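Local coordinates for protein ethyl acetate hydrolase (Pseudomonas veronii, PDB 5EFZ) that hydrolyses ethyl acetate and other short acetate esters to acetate and an alcohol, a step in the bacterial degradation of short-chain methyl ketones such as 2-butanone, at residues Cys92-Asn97 against Glu137-Glu142; Cys44-Ala49 against Val128-Thr133; Ile62-Trp67 against Arg84-Ser89. All coordinates share one frame; numbering follows the deposited sequence.

Overall arrangement
The three contacts join the mixed sheet of an alpha/beta hydrolase to elements on both of its faces. Contacts 1 and 2, with centres about 8 Å apart, bring helix 124-139 and the turn after it onto the neighbouring antiparallel strands 92-96 and 45-51. Contact 3, on the other face, has its centre about 12 Å from that of contact 1 and about 16 Å from that of contact 2; it brings a loop against strand 61-65, which pairs with strand 92-96. Along the chain contact 3 falls between the segments of contact 2 and closes before contact 1 opens, while contacts 1 and 2 interleave. All share one sheet, whose strand 146-150 leads to the probable nucleophile S151.

Contact 1 of 3, residues Cys92-Asn97 against Glu137-Glu142; sequences CIIVVN and EYFGIE
I94 points from strand 92-96 toward F139 and I141, at the place where helix 124-139 gives way to loop beside the sheet of the alpha/beta hydrolase fold. This helix belongs to the beta-alpha-beta crossover linking strands 92-96 and 146-150, so the contact joins the first strand of the crossover to the far end of its own helix. At CB the I94 side chain divides. The CG2 methyl, anti to the backbone N, approaches the rim carbon CE2 of F139 at 4.2 Å and also leans on V48 of the adjoining strand. The other branch starts beside the backbone N (chi1 -58°) and continues fully extended (chi2 175°), so that CG1 serves as a spacer and CD1 is carried out from the sheet over one face of the F139 ring. The opposite face of that ring is occupied by Y138, whose CD2 stands 3.5 Å above the ring plane, over its centre. The phenyl group thus lies between a neighbour on its own helix and an isoleucine of the sheet. G140 then leaves the helical conformation with positive phi, and the chain continues to I141, whose side chain comes back toward the strand and also packs on A61. There the two isoleucines meet tip to tip, I94 CD1 lying 3.5 Å from I141 CD1.

Contact 2 of 3, residues Cys44-Ala49 against Val128-Thr133; sequences CLLAVA and VSAQHT
The carbonyl oxygen V128 O accepts the backbone N-H of H132 at 2.8 Å, and one residue on T133 N donates to S129 O at 3.0 Å; these regular turns of helix 124-139 set A130 and Q131 against L46 of strand 45-51. L46 does most of the touching. Its CG lies beside the backbone N (chi1 -64°), and with chi2 at 178° CD1 is carried away from the strand toward the helix. This methyl comes to rest against main chain as much as side chain: it is 3.7 Å from A130 O and 3.9 Å from A130 C, with Q131 N a little farther off at 4.2 Å. It also lies 4.0 Å from the methyl A130 CB. Two residues before L46, C44 approaches the same alanine more loosely, its SG 4.5 Å from A130 CB, and I30 packs on both residues. The aliphatic part of Q131 packs on V96, its CG against V96 CG1. Both polar atoms of the buried amide are hydrogen-bonded, OE1 accepting from W160 NE1 and NE2 donating to Q156 OE1, which ties this helix to helix 152-163, the one that follows the probable nucleophile S151 in the chain. The helix that connects strands 92-96 and 146-150 thus packs beside the antiparallel strand 45-51, as in the alpha/beta hydrolase fold.

Contact 3 of 3, residues Ile62-Trp67 against Arg84-Ser89; sequences ILVPTW and RALDPS
Next to L86, which packs on I62 and V64, the flat carboxylate of D87 is engaged on one face: both donors of S89 reach OD1 from the same side of its plane. S89 OG comes from above, 42° out of the plane, at 2.6 Å from D87 OD1; S89 N meets that oxygen on the anti side, 33° out of the plane, at 2.9 Å. The backbone bond makes this an Asx turn. A second flat group, the guanidinium of R84, forms a salt bridge through NE with D349 OD2. L86 centres an inverse gamma turn closed by a weak bond from D87 N to A85 O. With CG beside the backbone N (chi1 -55°), its two methyls divide the strand between them. CD2 meets I62 CD1 at 3.9 Å, the side chains passing at a slant, and CD1 lies 4.3 Å from V64 CG2. Strand 61-65, helix 72-79 and strand 92-96 form a beta-alpha-beta crossover of the alpha/beta hydrolase sheet, and this loop leads into its second strand. The chemistry is segregated: D87 and S89 bond within the loop, R84 binds D349 and I78 O, and a single leucine meets strand 61-65 in an apolar, buried joint without directional bonds.

Contact 1 of 3, residues Cys92-Asn97 against Glu137-Glu142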
loop_
_atom_site.group_PDB
_atom_site.type_symbol
_atom_site.label_atom_id
_atom_site.label_comp_id
_atom_site.label_asym_id
_atom_site.label_seq_id
_atom_site.Cartn_x
_atom_site.Cartn_y
_atom_site.Cartn_z
ATOM N N CYS A 92 8.150 34.532 13.447
ATOM C CA CYS A 92 9.488 34.024 13.218
ATOM C C CYS A 92 9.409 32.511 13.037
ATOM O O CYS A 92 9.234 31.751 14.006
ATOM C CB CYS A 92 10.410 34.389 14.384
ATOM S SG CYS A 92 12.117 33.816 14.133
ATOM N N ILE A 93 9.553 32.076 11.800
ATOM C CA ILE A 93 9.363 30.677 11.463
ATOM C C ILE A 93 10.716 29.992 11.354
ATOM O O ILE A 93 11.557 30.347 10.516
ATOM C CB ILE A 93 8.556 30.543 10.159
ATOM C CG1 ILE A 93 7.220 31.307 10.302
ATOM C CG2 ILE A 93 8.297 29.088 9.846
ATOM C CD1 ILE A 93 6.727 31.897 9.014
ATOM N N ILE A 94 10.930 29.027 12.235
ATOM C CA ILE A 94 12.255 28.450 12.416
ATOM C C ILE A 94 12.163 27.018 11.959
ATOM O O ILE A 94 11.490 26.229 12.611
ATOM C CB ILE A 94 12.701 28.539 13.886
ATOM C CG1 ILE A 94 12.682 30.017 14.331
ATOM C CG2 ILE A 94 14.081 27.868 14.087
ATOM C CD1 ILE A 94 12.986 30.242 15.808
ATOM N N VAL A 95 12.846 26.697 10.857
ATOM C CA VAL A 95 12.730 25.380 10.252
ATOM C C VAL A 95 14.015 24.599 10.559
ATOM O O VAL A 95 15.107 25.023 10.168
ATOM C CB VAL A 95 12.525 25.468 8.743
ATOM C CG1 VAL A 95 12.217 24.047 8.182
ATOM C CG2 VAL A 95 11.392 26.483 8.435
ATOM N N VAL A 96 13.882 23.495 11.286
ATOM C CA VAL A 96 15.057 22.792 11.786
ATOM C C VAL A 96 15.152 21.430 11.126
ATOM O O VAL A 96 14.234 20.609 11.227
ATOM C CB VAL A 96 15.020 22.652 13.310
ATOM C CG1 VAL A 96 16.310 21.933 13.835
ATOM C CG2 VAL A 96 14.812 24.053 13.982
ATOM N N ASN A 97 16.274 21.202 10.462
ATOM C CA ASN A 97 16.515 19.933 9.765
ATOM C C ASN A 97 16.789 18.769 10.716
ATOM O O ASN A 97 17.589 18.888 11.661
ATOM C CB ASN A 97 17.689 20.104 8.797
ATOM C CG ASN A 97 17.322 20.978 7.600
ATOM O OD1 ASN A 97 16.796 20.472 6.603
ATOM N ND2 ASN A 97 17.633 22.289 7.682
ATOM N N GLU A 137 18.890 28.086 24.188
ATOM C CA GLU A 137 20.266 28.504 24.392
ATOM C C GLU A 137 20.809 29.374 23.267
ATOM O O GLU A 137 21.624 30.243 23.510
ATOM C CB GLU A 137 21.172 27.284 24.574
ATOM C CG GLU A 137 20.764 26.418 25.756
ATOM C CD GLU A 137 20.561 27.237 27.025
ATOM O OE1 GLU A 137 21.567 27.750 27.560
ATOM O OE2 GLU A 137 19.401 27.376 27.482
ATOM N N TYR A 138 20.364 29.163 22.042
ATOM C CA TYR A 138 20.870 29.967 20.923
ATOM C C TYR A 138 19.955 31.138 20.620
ATOM O O TYR A 138 20.419 32.261 20.493
ATOM C CB TYR A 138 21.073 29.098 19.664
ATOM C CG TYR A 138 21.581 29.902 18.475
ATOM C CD1 TYR A 138 22.941 30.198 18.328
ATOM C CD2 TYR A 138 20.699 30.398 17.522
ATOM C CE1 TYR A 138 23.403 30.951 17.250
ATOM C CE2 TYR A 138 21.147 31.149 16.448
ATOM C CZ TYR A 138 22.497 31.420 16.314
ATOM O OH TYR A 138 22.926 32.163 15.238
ATOM N N PHE A 139 18.647 30.908 20.551
ATOM C CA PHE A 139 17.736 32.003 20.227
ATOM C C PHE A 139 17.159 32.742 21.448
ATOM O O PHE A 139 16.635 33.850 21.298
ATOM C CB PHE A 139 16.565 31.487 19.394
ATOM C CG PHE A 139 16.926 31.062 17.999
ATOM C CD1 PHE A 139 17.148 31.996 17.005
ATOM C CD2 PHE A 139 17.010 29.714 17.681
ATOM C CE1 PHE A 139 17.470 31.607 15.720
ATOM C CE2 PHE A 139 17.332 29.301 16.390
ATOM C CZ PHE A 139 17.577 30.244 15.405
ATOM N N GLY A 140 17.215 32.138 22.639
ATOM C CA GLY A 140 16.659 32.775 23.828
ATOM C C GLY A 140 15.141 32.688 23.846
ATOM O O GLY A 140 14.447 33.443 24.544
ATOM N N ILE A 141 14.614 31.736 23.093
ATOM C CA ILE A 141 13.161 31.530 23.004
ATOM C C ILE A 141 12.700 30.596 24.134
ATOM O O ILE A 141 13.316 29.549 24.370
ATOM C CB ILE A 141 12.790 30.960 21.623
ATOM C CG1 ILE A 141 13.027 32.023 20.546
ATOM C CG2 ILE A 141 11.330 30.448 21.578
ATOM C CD1 ILE A 141 13.013 31.431 19.120
ATOM N N GLU A 142 11.625 30.967 24.827
ATOM C CA GLU A 142 11.195 30.204 25.986
ATOM C C GLU A 142 9.788 29.595 25.848
ATOM O O GLU A 142 9.303 28.957 26.773
ATOM C CB GLU A 142 11.255 31.083 27.241
ATOM C CG GLU A 142 12.643 31.660 27.543
ATOM C CD GLU A 142 13.661 30.591 27.957
ATOM O OE1 GLU A 142 13.275 29.413 28.177
ATOM O OE2 GLU A 142 14.852 30.935 28.086
#

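Contact 2 of 3, residues Cys44-Ala49 against Val128-Thr133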
loop_
_atom_site.group_PDB
_atom_site.type_symbol
_atom_site.label_atom_id
_atom_site.label_comp_id
_atom_site.label_asym_id
_atom_site.label_seq_id
_atom_site.Cartn_x
_atom_site.Cartn_y
_atom_site.Cartn_z
ATOM N N CYS A 44 26.715 18.245 17.959
ATOM C CA CYS A 44 25.540 18.099 17.131
ATOM C C CYS A 44 25.330 19.419 16.405
ATOM O O CYS A 44 25.138 20.453 17.050
ATOM C CB CYS A 44 24.324 17.720 17.976
ATOM S SG CYS A 44 22.806 17.553 17.018
ATOM N N LEU A 45 25.437 19.386 15.076
ATOM C CA LEU A 45 25.179 20.558 14.249
ATOM C C LEU A 45 23.767 20.475 13.691
ATOM O O LEU A 45 23.381 19.480 13.071
ATOM C CB LEU A 45 26.176 20.648 13.099
ATOM C CG LEU A 45 27.661 20.614 13.410
ATOM C CD1 LEU A 45 28.438 20.863 12.144
ATOM C CD2 LEU A 45 28.019 21.630 14.451
ATOM N N LEU A 46 22.981 21.518 13.923
ATOM C CA LEU A 46 21.651 21.583 13.365
ATOM C C LEU A 46 21.639 22.622 12.259
ATOM O O LEU A 46 22.087 23.761 12.471
ATOM C CB LEU A 46 20.618 21.957 14.446
ATOM C CG LEU A 46 20.429 20.962 15.584
ATOM C CD1 LEU A 46 19.380 21.548 16.575
ATOM C CD2 LEU A 46 19.986 19.566 15.040
ATOM N N ALA A 47 21.143 22.216 11.092
ATOM C CA ALA A 47 20.906 23.125 9.971
ATOM C C ALA A 47 19.549 23.799 10.149
ATOM O O ALA A 47 18.509 23.119 10.210
ATOM C CB ALA A 47 20.960 22.379 8.637
ATOM N N VAL A 48 19.573 25.125 10.236
ATOM C CA VAL A 48 18.399 25.906 10.620
ATOM C C VAL A 48 18.142 27.016 9.603
ATOM O O VAL A 48 19.050 27.764 9.233
ATOM C CB VAL A 48 18.576 26.566 12.028
ATOM C CG1 VAL A 48 17.289 27.306 12.446
ATOM C CG2 VAL A 48 18.987 25.544 13.085
ATOM N N ALA A 49 16.894 27.167 9.188
ATOM C CA ALA A 49 16.531 28.271 8.300
ATOM C C ALA A 49 15.516 29.099 9.059
ATOM O O ALA A 49 14.600 28.547 9.638
ATOM C CB ALA A 49 15.948 27.744 6.957
ATOM N N VAL A 128 13.995 16.384 19.230
ATOM C CA VAL A 128 13.235 17.374 20.018
ATOM C C VAL A 128 14.097 17.953 21.126
ATOM O O VAL A 128 14.065 19.162 21.396
ATOM C CB VAL A 128 11.938 16.736 20.544
ATOM C CG1 VAL A 128 11.180 17.677 21.543
ATOM C CG2 VAL A 128 11.030 16.432 19.316
ATOM N N SER A 129 14.907 17.107 21.753
ATOM C CA SER A 129 15.827 17.611 22.778
ATOM C C SER A 129 16.847 18.592 22.180
ATOM O O SER A 129 17.102 19.664 22.754
ATOM C CB SER A 129 16.537 16.447 23.483
ATOM O OG SER A 129 17.486 16.947 24.419
ATOM N N ALA A 130 17.412 18.232 21.024
ATOM C CA ALA A 130 18.330 19.124 20.324
ATOM C C ALA A 130 17.666 20.446 19.923
ATOM O O ALA A 130 18.257 21.522 20.097
ATOM C CB ALA A 130 18.914 18.424 19.070
ATOM N N GLN A 131 16.460 20.366 19.382
ATOM C CA GLN A 131 15.691 21.578 19.032
ATOM C C GLN A 131 15.407 22.464 20.240
ATOM O O GLN A 131 15.461 23.709 20.169
ATOM C CB GLN A 131 14.377 21.190 18.351
ATOM C CG GLN A 131 14.587 20.617 16.925
ATOM C CD GLN A 131 13.420 19.773 16.453
ATOM O OE1 GLN A 131 12.344 19.803 17.041
ATOM N NE2 GLN A 131 13.649 18.969 15.401
ATOM N N HIS A 132 15.047 21.834 21.343
ATOM C CA HIS A 132 14.790 22.594 22.558
ATOM C C HIS A 132 16.058 23.327 23.014
ATOM O O HIS A 132 15.996 24.485 23.466
ATOM C CB HIS A 132 14.264 21.673 23.648
ATOM C CG HIS A 132 14.006 22.373 24.949
ATOM N ND1 HIS A 132 14.913 22.373 25.982
ATOM C CD2 HIS A 132 12.936 23.076 25.392
ATOM C CE1 HIS A 132 14.428 23.063 27.001
ATOM N NE2 HIS A 132 13.229 23.503 26.668
ATOM N N THR A 133 17.209 22.675 22.898
ATOM C CA THR A 133 18.470 23.321 23.295
ATOM C C THR A 133 18.768 24.486 22.360
ATOM O O THR A 133 19.196 25.553 22.791
ATOM C CB THR A 133 19.658 22.320 23.280
ATOM O OG1 THR A 133 19.461 21.383 24.341
ATOM C CG2 THR A 133 20.998 23.058 23.493
#

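Contact 3 of 3, residues Ile62-Trp67 against Arg84-Ser89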
loop_
_atom_site.group_PDB
_atom_site.type_symbol
_atom_site.label_atom_id
_atom_site.label_comp_id
_atom_site.label_asym_id
_atom_site.label_seq_id
_atom_site.Cartn_x
_atom_site.Cartn_y
_atom_site.Cartn_z
ATOM N N ILE A 62 7.444 30.123 15.501
ATOM C CA ILE A 62 6.807 28.879 15.041
ATOM C C ILE A 62 7.925 27.907 14.651
ATOM O O ILE A 62 8.816 28.265 13.890
ATOM C CB ILE A 62 5.879 29.107 13.831
ATOM C CG1 ILE A 62 4.732 30.059 14.196
ATOM C CG2 ILE A 62 5.332 27.718 13.275
ATOM C CD1 ILE A 62 3.826 30.409 13.027
ATOM N N LEU A 63 7.884 26.696 15.194
ATOM C CA LEU A 63 8.936 25.709 14.883
ATOM C C LEU A 63 8.390 24.745 13.856
ATOM O O LEU A 63 7.290 24.249 14.021
ATOM C CB LEU A 63 9.365 24.945 16.118
ATOM C CG LEU A 63 10.340 23.775 15.877
ATOM C CD1 LEU A 63 11.709 24.327 15.583
ATOM C CD2 LEU A 63 10.390 22.934 17.139
ATOM N N VAL A 64 9.168 24.497 12.798
ATOM C CA VAL A 64 8.761 23.598 11.726
ATOM C C VAL A 64 9.844 22.520 11.573
ATOM O O VAL A 64 10.904 22.791 11.004
ATOM C CB VAL A 64 8.584 24.354 10.403
ATOM C CG1 VAL A 64 8.056 23.402 9.320
ATOM C CG2 VAL A 64 7.565 25.533 10.598
ATOM N N PRO A 65 9.599 21.312 12.114
ATOM C CA PRO A 65 10.523 20.182 11.871
ATOM C C PRO A 65 10.381 19.663 10.454
ATOM O O PRO A 65 9.407 19.972 9.787
ATOM C CB PRO A 65 10.064 19.094 12.869
ATOM C CG PRO A 65 9.146 19.830 13.861
ATOM C CD PRO A 65 8.495 20.924 13.014
ATOM N N THR A 66 11.359 18.900 9.976
ATOM C CA THR A 66 11.307 18.414 8.589
ATOM C C THR A 66 10.934 16.932 8.577
ATOM O O THR A 66 10.989 16.238 9.621
ATOM C CB THR A 66 12.670 18.637 7.868
ATOM O OG1 THR A 66 13.673 17.889 8.549
ATOM C CG2 THR A 66 13.099 20.157 7.918
ATOM N N TRP A 67 10.542 16.448 7.401
ATOM C CA TRP A 67 9.986 15.115 7.297
ATOM C C TRP A 67 10.989 14.155 6.672
ATOM O O TRP A 67 12.137 14.521 6.392
ATOM C CB TRP A 67 8.681 15.135 6.480
ATOM C CG TRP A 67 8.775 15.799 5.126
ATOM C CD1 TRP A 67 9.703 15.560 4.136
ATOM C CD2 TRP A 67 7.864 16.780 4.597
ATOM N NE1 TRP A 67 9.435 16.355 3.031
ATOM C CE2 TRP A 67 8.319 17.115 3.292
ATOM C CE3 TRP A 67 6.721 17.414 5.104
ATOM C CZ2 TRP A 67 7.652 18.051 2.487
ATOM C CZ3 TRP A 67 6.065 18.354 4.309
ATOM C CH2 TRP A 67 6.532 18.662 3.015
ATOM N N ARG A 84 0.255 33.441 3.404
ATOM C CA ARG A 84 -0.047 32.123 3.968
ATOM C C ARG A 84 -0.282 32.181 5.483
ATOM O O ARG A 84 -0.072 33.215 6.097
ATOM C CB ARG A 84 1.095 31.154 3.648
ATOM C CG ARG A 84 1.577 31.181 2.190
ATOM C CD ARG A 84 0.603 30.485 1.255
ATOM N NE ARG A 84 0.420 29.064 1.580
ATOM C CZ ARG A 84 1.223 28.078 1.177
ATOM N NH1 ARG A 84 2.292 28.336 0.424
ATOM N NH2 ARG A 84 0.953 26.818 1.518
ATOM N N ALA A 85 -0.701 31.071 6.088
ATOM C CA ALA A 85 -0.801 31.017 7.551
ATOM C C ALA A 85 0.588 31.200 8.195
ATOM O O ALA A 85 0.749 31.984 9.151
ATOM C CB ALA A 85 -1.438 29.688 8.008
ATOM N N LEU A 86 1.582 30.463 7.691
ATOM C CA LEU A 86 2.965 30.633 8.150
ATOM C C LEU A 86 3.562 31.840 7.432
ATOM O O LEU A 86 4.310 31.715 6.468
ATOM C CB LEU A 86 3.797 29.387 7.882
ATOM C CG LEU A 86 3.204 28.094 8.464
ATOM C CD1 LEU A 86 4.162 26.943 8.286
ATOM C CD2 LEU A 86 2.831 28.289 9.928
ATOM N N ASP A 87 3.226 33.008 7.940
ATOM C CA ASP A 87 3.538 34.280 7.324
ATOM C C ASP A 87 4.737 34.910 8.031
ATOM O O ASP A 87 4.629 35.303 9.180
ATOM C CB ASP A 87 2.298 35.186 7.423
ATOM C CG ASP A 87 2.449 36.514 6.701
ATOM O OD1 ASP A 87 3.580 36.985 6.456
ATOM O OD2 ASP A 87 1.394 37.110 6.383
ATOM N N PRO A 88 5.868 35.050 7.330
ATOM C CA PRO A 88 7.068 35.588 7.991
ATOM C C PRO A 88 7.020 37.099 8.259
ATOM O O PRO A 88 7.921 37.658 8.921
ATOM C CB PRO A 88 8.187 35.216 7.011
ATOM C CG PRO A 88 7.512 35.176 5.682
ATOM C CD PRO A 88 6.107 34.709 5.915
ATOM N N SER A 89 5.973 37.779 7.798
ATOM C CA SER A 89 5.832 39.179 8.177
ATOM C C SER A 89 5.169 39.297 9.560
ATOM O O SER A 89 5.096 40.388 10.135
ATOM C CB SER A 89 5.034 39.959 7.122
ATOM O OG SER A 89 3.685 39.531 7.078
#